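Local coordinates for aldehyde dehydrogenase family protein (Pseudomonas syringae pv. tomato, PDB 6X9L), which oxidises aldehydes with NAD as acceptor, acting as a long-chain aliphatic aldehyde dehydrogenase, and here holds NAD and octanal, at residues G150-I155 against E474-T479; N264-D269 against N274-G279; H340-M345 against F371-T376. The protein carries 1 engineered substitution. All blocks are in the same frame, centred on the assembly; numbering follows the deposited sequence.

Interaction 1: G150-I155 against E474-T479; sequences GVCALI and EEYLET. With NAD (nicotinamide-adenine-dinucleotide), chain D.
Tyr476 lays the edge of its ring against Cys152 and Leu154 of strand 143-155. Cys152 SG is 3.7 Å from Tyr476 CD1. It lies near the ring plane, 5.0 Å from the Tyr476 centroid, so this is an edge-on sulfur-aromatic contact. Cys152 sets SG beside its own backbone N (chi1 -58°), and from there the sulfur reaches the tyrosine. Leu154 takes the far end of the same edge. Leu154 CD2 comes to 3.8 Å from Tyr476 OH and 4.2 Å from Tyr476 CE1. These three buried side chains make the close part of the contact, and no hydrogen bond crosses it.

The other side of segment 474-479 is looser. Glu474 to Leu477 form a type I turn, closed by a bond from Leu477 N to Glu474 O. Glu474 and Glu475 are partly exposed, and their carboxylates bond to Tyr133 and to the backbone of Arg466. Glu478, by contrast, is buried and forms a salt bridge with Arg466 of the second subunit.

Strand 143-155 alternates its faces. Cys152 and, through its CD2, Leu154 meet the tyrosine, while the next residue, Ile155, belongs to the NAD pocket. Ile155 CD1 lies 3.8 Å from N3A of the NAD adenine. The contact sits in the Rossmann-like nucleotide-binding part of the aldehyde dehydrogenase fold. Strands 178-182 and 230-234 flank strand 143-155 in parallel. Helix 161-174 packs on Leu154 and Tyr476 through Lys168, and Tyr476 also touches Met230 and Ser232 of strand 230-234.

Interaction 2: N264-D269 against N274-G279; sequences NILLPD and NAVPPG
Leu266 and Val276 meet where helix 272-284 packs on strand 263-266. The two elements begin a beta-alpha-beta unit that ends in strand 296-300, the parallel neighbour of strand 263-266. In the short segments, strand and helix run antiparallel, at 173°, and their axes approach to 10.2 Å.

The first shell is small and mostly apolar. Leu266 CD2 lies 3.7 Å from Val276 CG2, and the two side chains cross at about a right angle. Leu266 CD2 also faces Ala275 CB, at a longer 4.5 Å. Val276 places CG2 beside its backbone N, with CG1 anti to that N (chi1 171°), which turns CG2 to the leucine. Near the start of the strand segment, Asn264 ND2 comes close to Gly279 CA, where the helix has no side chain.

The second shell fixes these groups. Asn264 OD1 accepts a hydrogen bond from Gln424 NE2 of the neighbouring strand 422-424. Asn264 ND2 bonds to Tyr447 OH, so both ends of this buried amide are held. Leu266 also packs on Met297 and Val299 of strand 296-300, and Val276 on Val307 and Leu310 of helix 304-316. Helix 272-284 thus touches both the sheet and helix 304-316.

The helix itself is kinked, because the nitrogens of Pro277 and Pro278 carry no hydrogen to give to the preceding turn. Regular bonding resumes only weakly, from Gly279 N to Ala275 O at 3.4 Å.

Interaction 3: H340-M345 against F371-T376; sequences HRVQAM and FYTRPT
Thr373 packs its side chain against Val342 and Gln343 of helix 336-351. It lies in the loop that leads into strand 376-379, part of the seven-stranded mixed sheet. In this aldehyde dehydrogenase fold the loop packs on helix 336-351 just before it enters that strand.

Thr373 can be followed outward. Its CB is directed at the helix and splits into two branches. CG2 takes the apolar side: Thr373 CG2 is 4.1 Å from Val342 CG1. OG1 stands beside the backbone N (chi1 -70°) and faces Gln343 NE2. Thr373 OG1 and Gln343 NE2 are 3.7 Å apart, and this is not a hydrogen bond. Gln343 NE2 also lies near CG2, so the amide end passes alongside the threonine and the two side chains run in opposite directions. The threonine is further packed by Ile333 and by Phe339 of the helix.

Gln343 bends at chi2 (58°), which brings its amide over to the loop. Its NE2 makes a weak bond back to Phe339 O. Gln343 OE1 accepts from Gly362 N and also meets a water at 2.7 Å. This water accepts from Arg374 N, so it links the helix side chain to the loop backbone. Val342 is buried, with Trp158 and Glu391 of the NAD site about 8 and 9 Å away, side chain to side chain; the contact does not touch the cofactor.

At the end of the loop, Thr376 OG1 takes a hydrogen bond from Gly360 N and gives one to Arg374 O. The bond from Thr376 OG1 to Arg374 O is 2.9 Å long, and OG1 lies well above the carbonyl plane.

Overall arrangement
From the N terminus, the chain passes several strands and helices before strand 143-155, where interaction 1 opens. The long loop it opens closes only at 474-479, with 318 residues between the segments. Interactions 2 and 3 both fall within it, one after the other, and neither crosses the other. Interaction 2 closes a very short loop, from strand 263-266 to the following helix. Interaction 3 closes a longer one, from helix 336-351 to the lead-in of strand 376-379. Both of these belong to the seven-stranded sheet region, and their centres are about 25 Å apart. Interaction 1 ties the C-terminal part of the chain to the nucleotide-binding sheet, across the chain's centre from the other two.

Interaction 1: G150-I155 against E474-T479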
loop_
_atom_site.group_PDB
_atom_site.type_symbol
_atom_site.label_atom_id
_atom_site.label_comp_id
_atom_site.label_asym_id
_atom_site.label_seq_id
_atom_site.Cartn_x
_atom_site.Cartn_y
_atom_site.Cartn_z
ATOM N N GLY A 150 14.431 0.781 1.742
ATOM C CA GLY A 150 15.320 1.443 2.673
ATOM C C GLY A 150 15.291 0.941 4.105
ATOM O O GLY A 150 15.449 -0.258 4.366
ATOM N N VAL A 151 15.125 1.870 5.048
ATOM C CA VAL A 151 15.015 1.524 6.463
ATOM C C VAL A 151 13.559 1.177 6.772
ATOM O O VAL A 151 12.642 1.926 6.410
ATOM C CB VAL A 151 15.519 2.682 7.347
ATOM C CG1 VAL A 151 15.259 2.382 8.806
ATOM C CG2 VAL A 151 16.998 2.955 7.101
ATOM N N CYS A 152 13.342 0.044 7.453
ATOM C CA CYS A 152 12.014 -0.524 7.680
ATOM C C CYS A 152 11.757 -0.734 9.171
ATOM O O CYS A 152 12.608 -1.285 9.879
ATOM C CB CYS A 152 11.859 -1.880 6.952
ATOM S SG CYS A 152 12.121 -1.835 5.177
ATOM N N ALA A 153 10.573 -0.332 9.635
ATOM C CA ALA A 153 10.123 -0.602 10.996
ATOM C C ALA A 153 9.245 -1.847 11.012
ATOM O O ALA A 153 8.263 -1.927 10.267
ATOM C CB ALA A 153 9.341 0.581 11.570
ATOM N N LEU A 154 9.589 -2.810 11.862
ATOM C CA LEU A 154 8.829 -4.047 11.985
ATOM C C LEU A 154 8.285 -4.178 13.399
ATOM O O LEU A 154 9.044 -4.105 14.376
ATOM C CB LEU A 154 9.695 -5.255 11.646
ATOM C CG LEU A 154 10.612 -5.033 10.442
ATOM C CD1 LEU A 154 11.573 -6.237 10.278
ATOM C CD2 LEU A 154 9.809 -4.739 9.161
ATOM N N ILE A 155 6.977 -4.390 13.504
ATOM C CA ILE A 155 6.298 -4.570 14.779
ATOM C C ILE A 155 5.536 -5.896 14.723
ATOM O O ILE A 155 4.781 -6.148 13.771
ATOM C CB ILE A 155 5.355 -3.390 15.081
ATOM C CG1 ILE A 155 6.132 -2.072 15.063
ATOM C CG2 ILE A 155 4.678 -3.562 16.405
ATOM C CD1 ILE A 155 5.235 -0.870 15.198
ATOM N N GLU A 474 8.394 -8.700 -2.368
ATOM C CA GLU A 474 8.205 -7.490 -3.161
ATOM C C GLU A 474 7.635 -6.325 -2.351
ATOM O O GLU A 474 7.767 -5.176 -2.782
ATOM C CB GLU A 474 7.332 -7.808 -4.375
ATOM C CG GLU A 474 8.029 -8.769 -5.354
ATOM C CD GLU A 474 7.304 -8.931 -6.684
ATOM O OE1 GLU A 474 6.054 -8.910 -6.705
ATOM O OE2 GLU A 474 7.996 -9.090 -7.713
ATOM N N GLU A 475 7.050 -6.588 -1.174
ATOM C CA GLU A 475 6.635 -5.509 -0.290
ATOM C C GLU A 475 7.804 -4.653 0.179
ATOM O O GLU A 475 7.585 -3.529 0.636
ATOM C CB GLU A 475 5.908 -6.073 0.924
ATOM C CG GLU A 475 4.679 -6.860 0.572
ATOM C CD GLU A 475 3.517 -5.974 0.147
ATOM O OE1 GLU A 475 3.499 -4.795 0.558
ATOM O OE2 GLU A 475 2.624 -6.467 -0.589
ATOM N N TYR A 476 9.035 -5.145 0.080
ATOM C CA TYR A 476 10.193 -4.376 0.509
ATOM C C TYR A 476 10.985 -3.794 -0.654
ATOM O O TYR A 476 12.072 -3.244 -0.435
ATOM C CB TYR A 476 11.092 -5.239 1.393
ATOM C CG TYR A 476 10.403 -5.634 2.673
ATOM C CD1 TYR A 476 10.478 -4.827 3.802
ATOM C CD2 TYR A 476 9.639 -6.790 2.743
ATOM C CE1 TYR A 476 9.829 -5.174 4.965
ATOM C CE2 TYR A 476 9.001 -7.149 3.901
ATOM C CZ TYR A 476 9.092 -6.340 5.013
ATOM O OH TYR A 476 8.451 -6.697 6.179
ATOM N N LEU A 477 10.454 -3.856 -1.874
ATOM C CA LEU A 477 11.102 -3.256 -3.033
ATOM C C LEU A 477 10.306 -2.070 -3.551
ATOM O O LEU A 477 9.080 -2.134 -3.648
ATOM C CB LEU A 477 11.271 -4.283 -4.158
ATOM C CG LEU A 477 12.052 -5.534 -3.752
ATOM C CD1 LEU A 477 11.868 -6.604 -4.808
ATOM C CD2 LEU A 477 13.529 -5.210 -3.514
ATOM N N GLU A 478 11.011 -0.982 -3.866
ATOM C CA GLU A 478 10.455 0.054 -4.721
ATOM C C GLU A 478 10.469 -0.407 -6.170
ATOM O O GLU A 478 11.000 -1.465 -6.514
ATOM C CB GLU A 478 11.230 1.356 -4.599
ATOM C CG GLU A 478 10.862 2.180 -3.403
ATOM C CD GLU A 478 9.465 2.789 -3.496
ATOM O OE1 GLU A 478 9.162 3.665 -2.653
ATOM O OE2 GLU A 478 8.677 2.397 -4.404
ATOM N N THR A 479 9.901 0.420 -7.033
ATOM C CA THR A 479 9.810 0.121 -8.454
ATOM C C THR A 479 10.274 1.343 -9.236
ATOM O O THR A 479 9.778 2.461 -9.017
ATOM C CB THR A 479 8.374 -0.286 -8.817
ATOM O OG1 THR A 479 8.129 -1.591 -8.286
ATOM C CG2 THR A 479 8.142 -0.293 -10.328
HETATM P PA NAD D . -1.600 -5.671 19.300
HETATM O O1A NAD D . -2.284 -5.012 18.156
HETATM O O2A NAD D . -2.156 -5.294 20.618
HETATM O O5B NAD D . -0.005 -5.399 19.263
HETATM C C5B NAD D . 0.774 -5.751 18.135
HETATM C C4B NAD D . 2.118 -5.010 18.170
HETATM O O4B NAD D . 1.876 -3.619 18.105
HETATM C C3B NAD D . 2.893 -5.222 19.463
HETATM O O3B NAD D . 4.279 -5.258 19.144
HETATM C C2B NAD D . 2.589 -3.984 20.288
HETATM O O2B NAD D . 3.630 -3.638 21.177
HETATM C C1B NAD D . 2.503 -2.955 19.196
HETATM N N9A NAD D . 1.639 -1.824 19.507
HETATM C C8A NAD D . 0.543 -1.772 20.341
HETATM N N7A NAD D . 0.029 -0.521 20.248
HETATM C C5A NAD D . 0.777 0.201 19.381
HETATM C C6A NAD D . 0.698 1.507 18.924
HETATM N N6A NAD D . -0.357 2.259 19.235
HETATM N N1A NAD D . 1.625 1.949 18.002
HETATM C C2A NAD D . 2.616 1.115 17.541
HETATM N N3A NAD D . 2.694 -0.185 17.995
HETATM C C4A NAD D . 1.787 -0.616 18.902
HETATM O O3 NAD D . -1.582 -7.255 19.007
HETATM P PN NAD D . -2.313 -8.440 19.813
HETATM O O1N NAD D . -3.782 -8.252 19.743
HETATM O O2N NAD D . -1.665 -8.620 21.124
HETATM O O5D NAD D . -1.832 -9.584 18.751
HETATM C C5D NAD D . -2.774 -10.496 18.245
HETATM C C4D NAD D . -3.438 -9.882 17.010
HETATM O O4D NAD D . -2.552 -9.948 15.906
HETATM C C3D NAD D . -4.678 -10.665 16.621
HETATM O O3D NAD D . -5.633 -9.774 16.100
HETATM C C2D NAD D . -4.174 -11.514 15.483
HETATM O O2D NAD D . -5.208 -11.921 14.613
HETATM C C1D NAD D . -3.194 -10.560 14.807
HETATM N N1N NAD D . -2.320 -11.354 13.936
HETATM C C2N NAD D . -2.404 -11.199 12.580
HETATM C C3N NAD D . -1.621 -11.981 11.741
HETATM C C7N NAD D . -1.690 -11.863 10.249
HETATM O O7N NAD D . -0.649 -12.463 9.521
HETATM N N7N NAD D . -2.697 -11.234 9.638
HETATM C C4N NAD D . -0.756 -12.925 12.282
HETATM C C5N NAD D . -0.689 -13.079 13.659
HETATM C C6N NAD D . -1.487 -12.292 14.483
#

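Interaction 2: N264-D269 against N274-G279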
loop_
_atom_site.group_PDB
_atom_site.type_symbol
_atom_site.label_atom_id
_atom_site.label_comp_id
_atom_site.label_asym_id
_atom_site.label_seq_id
_atom_site.Cartn_x
_atom_site.Cartn_y
_atom_site.Cartn_z
ATOM N N ASN A 264 -15.341 -21.389 7.985
ATOM C CA ASN A 264 -15.142 -22.764 7.538
ATOM C C ASN A 264 -16.509 -23.262 7.063
ATOM O O ASN A 264 -17.386 -23.564 7.885
ATOM C CB ASN A 264 -14.569 -23.626 8.660
ATOM C CG ASN A 264 -14.146 -25.003 8.190
ATOM O OD1 ASN A 264 -14.116 -25.283 6.990
ATOM N ND2 ASN A 264 -13.811 -25.871 9.136
ATOM N N ILE A 265 -16.695 -23.307 5.741
ATOM C CA ILE A 265 -17.926 -23.803 5.133
ATOM C C ILE A 265 -17.776 -25.296 4.875
ATOM O O ILE A 265 -16.889 -25.717 4.126
ATOM C CB ILE A 265 -18.253 -23.079 3.817
ATOM C CG1 ILE A 265 -18.572 -21.592 4.016
ATOM C CG2 ILE A 265 -19.428 -23.772 3.129
ATOM C CD1 ILE A 265 -18.897 -20.877 2.700
ATOM N N LEU A 266 -18.652 -26.093 5.478
ATOM C CA LEU A 266 -18.827 -27.486 5.103
ATOM C C LEU A 266 -19.973 -27.548 4.090
ATOM O O LEU A 266 -21.135 -27.299 4.433
ATOM C CB LEU A 266 -19.092 -28.357 6.335
ATOM C CG LEU A 266 -17.833 -28.635 7.174
ATOM C CD1 LEU A 266 -17.052 -27.331 7.523
ATOM C CD2 LEU A 266 -18.163 -29.423 8.436
ATOM N N LEU A 267 -19.623 -27.838 2.838
ATOM C CA LEU A 267 -20.598 -28.044 1.784
ATOM C C LEU A 267 -21.363 -29.349 2.021
ATOM O O LEU A 267 -20.860 -30.263 2.683
ATOM C CB LEU A 267 -19.883 -28.080 0.433
ATOM C CG LEU A 267 -19.193 -26.767 0.041
ATOM C CD1 LEU A 267 -18.300 -26.970 -1.136
ATOM C CD2 LEU A 267 -20.213 -25.675 -0.269
ATOM N N PRO A 268 -22.588 -29.453 1.498
ATOM C CA PRO A 268 -23.448 -30.600 1.852
ATOM C C PRO A 268 -22.864 -31.963 1.509
ATOM O O PRO A 268 -23.236 -32.962 2.146
ATOM C CB PRO A 268 -24.727 -30.334 1.052
ATOM C CG PRO A 268 -24.726 -28.881 0.791
ATOM C CD PRO A 268 -23.301 -28.451 0.688
ATOM N N ASP A 269 -21.992 -32.020 0.513
ATOM C CA ASP A 269 -21.424 -33.311 0.069
ATOM C C ASP A 269 -20.167 -33.671 0.846
ATOM O O ASP A 269 -19.505 -34.595 0.447
ATOM C CB ASP A 269 -21.149 -33.274 -1.430
ATOM C CG ASP A 269 -20.017 -32.353 -1.822
ATOM O OD1 ASP A 269 -19.618 -31.563 -0.997
ATOM O OD2 ASP A 269 -19.547 -32.459 -2.936
ATOM N N ASN A 274 -15.660 -36.972 9.198
ATOM C CA ASN A 274 -14.206 -36.757 9.061
ATOM C C ASN A 274 -13.850 -35.286 8.883
ATOM O O ASN A 274 -12.678 -35.003 8.937
ATOM C CB ASN A 274 -13.624 -37.541 7.897
ATOM C CG ASN A 274 -13.553 -39.014 8.203
ATOM O OD1 ASN A 274 -13.250 -39.818 7.338
ATOM N ND2 ASN A 274 -13.828 -39.372 9.439
ATOM N N ALA A 275 -14.810 -34.397 8.658
ATOM C CA ALA A 275 -14.420 -32.991 8.421
ATOM C C ALA A 275 -14.658 -32.098 9.636
ATOM O O ALA A 275 -13.993 -31.106 9.736
ATOM C CB ALA A 275 -15.095 -32.454 7.190
ATOM N N VAL A 276 -15.601 -32.426 10.503
ATOM C CA VAL A 276 -15.850 -31.540 11.671
ATOM C C VAL A 276 -14.669 -31.553 12.642
ATOM O O VAL A 276 -14.300 -30.507 13.114
ATOM C CB VAL A 276 -17.173 -31.867 12.371
ATOM C CG1 VAL A 276 -17.297 -31.104 13.663
ATOM C CG2 VAL A 276 -18.351 -31.570 11.481
ATOM N N PRO A 277 -14.055 -32.699 12.960
ATOM C CA PRO A 277 -12.954 -32.717 13.892
ATOM C C PRO A 277 -11.748 -31.897 13.431
ATOM O O PRO A 277 -11.242 -31.183 14.206
ATOM C CB PRO A 277 -12.591 -34.200 13.956
ATOM C CG PRO A 277 -13.870 -34.868 13.651
ATOM C CD PRO A 277 -14.476 -34.015 12.568
ATOM N N PRO A 278 -11.289 -31.980 12.179
ATOM C CA PRO A 278 -10.161 -31.192 11.728
ATOM C C PRO A 278 -10.479 -29.699 11.798
ATOM O O PRO A 278 -9.612 -28.976 12.074
ATOM C CB PRO A 278 -9.924 -31.692 10.302
ATOM C CG PRO A 278 -10.487 -33.062 10.343
ATOM C CD PRO A 278 -11.735 -32.893 11.171
ATOM N N GLY A 279 -11.701 -29.309 11.466
ATOM C CA GLY A 279 -12.070 -27.909 11.603
ATOM C C GLY A 279 -11.967 -27.411 13.033
ATOM O O GLY A 279 -11.447 -26.317 13.282
#

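Interaction 3: H340-M345 against F371-T376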
loop_
_atom_site.group_PDB
_atom_site.type_symbol
_atom_site.label_atom_id
_atom_site.label_comp_id
_atom_site.label_asym_id
_atom_site.label_seq_id
_atom_site.Cartn_x
_atom_site.Cartn_y
_atom_site.Cartn_z
ATOM N N HIS A 340 -8.407 -12.534 30.125
ATOM C CA HIS A 340 -9.608 -11.838 30.577
ATOM C C HIS A 340 -10.470 -11.398 29.407
ATOM O O HIS A 340 -11.701 -11.319 29.527
ATOM C CB HIS A 340 -9.239 -10.617 31.405
ATOM C CG HIS A 340 -8.600 -10.943 32.709
ATOM N ND1 HIS A 340 -9.227 -11.701 33.672
ATOM C CD2 HIS A 340 -7.397 -10.597 33.222
ATOM C CE1 HIS A 340 -8.435 -11.816 34.722
ATOM N NE2 HIS A 340 -7.320 -11.150 34.476
ATOM N N ARG A 341 -9.837 -11.063 28.290
ATOM C CA ARG A 341 -10.593 -10.679 27.110
ATOM C C ARG A 341 -11.426 -11.857 26.609
ATOM O O ARG A 341 -12.646 -11.742 26.452
ATOM C CB ARG A 341 -9.629 -10.145 26.042
ATOM C CG ARG A 341 -9.860 -8.679 25.694
ATOM C CD ARG A 341 -8.574 -7.863 25.563
ATOM N NE ARG A 341 -7.529 -8.549 24.823
ATOM C CZ ARG A 341 -6.247 -8.204 24.882
ATOM N NH1 ARG A 341 -5.882 -7.178 25.633
ATOM N NH2 ARG A 341 -5.333 -8.881 24.188
ATOM N N VAL A 342 -10.787 -13.016 26.408
ATOM C CA VAL A 342 -11.497 -14.216 25.956
ATOM C C VAL A 342 -12.645 -14.554 26.905
ATOM O O VAL A 342 -13.780 -14.817 26.479
ATOM C CB VAL A 342 -10.513 -15.390 25.829
ATOM C CG1 VAL A 342 -11.253 -16.650 25.487
ATOM C CG2 VAL A 342 -9.487 -15.073 24.767
ATOM N N GLN A 343 -12.358 -14.557 28.205
ATOM C CA GLN A 343 -13.377 -14.810 29.218
ATOM C C GLN A 343 -14.575 -13.881 29.052
ATOM O O GLN A 343 -15.727 -14.296 29.226
ATOM C CB GLN A 343 -12.752 -14.654 30.601
ATOM C CG GLN A 343 -12.987 -15.826 31.525
ATOM C CD GLN A 343 -12.481 -17.138 30.990
ATOM O OE1 GLN A 343 -13.027 -18.185 31.309
ATOM N NE2 GLN A 343 -11.435 -17.097 30.182
ATOM N N ALA A 344 -14.326 -12.619 28.706
ATOM C CA ALA A 344 -15.436 -11.695 28.502
ATOM C C ALA A 344 -16.241 -12.068 27.264
ATOM O O ALA A 344 -17.472 -11.945 27.253
ATOM C CB ALA A 344 -14.916 -10.264 28.392
ATOM N N MET A 345 -15.558 -12.523 26.212
ATOM C CA MET A 345 -16.248 -12.918 24.990
ATOM C C MET A 345 -17.119 -14.147 25.219
ATOM O O MET A 345 -18.219 -14.241 24.662
ATOM C CB MET A 345 -15.236 -13.175 23.872
ATOM C CG MET A 345 -14.593 -11.906 23.311
ATOM S SD MET A 345 -15.786 -10.562 23.153
ATOM C CE MET A 345 -16.714 -10.984 21.686
ATOM N N PHE A 371 -3.209 -19.257 33.003
ATOM C CA PHE A 371 -4.327 -18.702 32.237
ATOM C C PHE A 371 -5.016 -19.734 31.372
ATOM O O PHE A 371 -5.355 -19.479 30.217
ATOM C CB PHE A 371 -3.830 -17.520 31.411
ATOM C CG PHE A 371 -3.233 -16.444 32.266
ATOM C CD1 PHE A 371 -3.968 -15.909 33.331
ATOM C CD2 PHE A 371 -1.925 -16.039 32.083
ATOM C CE1 PHE A 371 -3.424 -14.959 34.161
ATOM C CE2 PHE A 371 -1.373 -15.089 32.916
ATOM C CZ PHE A 371 -2.128 -14.551 33.960
ATOM N N TYR A 372 -5.259 -20.900 31.953
ATOM C CA TYR A 372 -5.820 -22.019 31.216
ATOM C C TYR A 372 -7.297 -21.768 30.933
ATOM O O TYR A 372 -8.079 -21.541 31.860
ATOM C CB TYR A 372 -5.618 -23.292 32.028
ATOM C CG TYR A 372 -4.167 -23.705 32.156
ATOM C CD1 TYR A 372 -3.548 -24.468 31.167
ATOM C CD2 TYR A 372 -3.410 -23.330 33.260
ATOM C CE1 TYR A 372 -2.225 -24.848 31.276
ATOM C CE2 TYR A 372 -2.097 -23.708 33.379
ATOM C CZ TYR A 372 -1.511 -24.463 32.381
ATOM O OH TYR A 372 -0.203 -24.829 32.496
ATOM N N THR A 373 -7.683 -21.824 29.663
ATOM C CA THR A 373 -9.036 -21.483 29.236
ATOM C C THR A 373 -9.705 -22.707 28.614
ATOM O O THR A 373 -9.066 -23.483 27.906
ATOM C CB THR A 373 -8.999 -20.305 28.239
ATOM O OG1 THR A 373 -8.626 -19.101 28.927
ATOM C CG2 THR A 373 -10.344 -20.089 27.590
ATOM N N ARG A 374 -10.974 -22.895 28.880
ATOM C CA ARG A 374 -11.638 -24.104 28.391
ATOM C C ARG A 374 -11.934 -23.981 26.898
ATOM O O ARG A 374 -12.414 -22.937 26.457
ATOM C CB ARG A 374 -12.927 -24.343 29.156
ATOM C CG ARG A 374 -12.730 -24.379 30.660
ATOM C CD ARG A 374 -14.042 -24.171 31.411
ATOM N NE ARG A 374 -15.041 -25.194 31.135
ATOM C CZ ARG A 374 -16.330 -25.051 31.426
ATOM N NH1 ARG A 374 -16.742 -23.918 31.971
ATOM N NH2 ARG A 374 -17.208 -26.021 31.169
ATOM N N PRO A 375 -11.657 -25.013 26.097
ATOM C CA PRO A 375 -12.066 -24.996 24.680
ATOM C C PRO A 375 -13.578 -24.926 24.560
ATOM O O PRO A 375 -14.291 -25.796 25.059
ATOM C CB PRO A 375 -11.519 -26.323 24.145
ATOM C CG PRO A 375 -10.379 -26.651 25.055
ATOM C CD PRO A 375 -10.830 -26.191 26.407
ATOM N N THR A 376 -14.073 -23.888 23.880
ATOM C CA THR A 376 -15.491 -23.561 23.927
ATOM C C THR A 376 -16.109 -23.574 22.535
ATOM O O THR A 376 -15.520 -23.065 21.570
ATOM C CB THR A 376 -15.720 -22.199 24.597
ATOM O OG1 THR A 376 -15.147 -22.230 25.903
ATOM C CG2 THR A 376 -17.208 -21.928 24.751
HETATM O O HOH W 1 -12.797 -20.645 30.190
#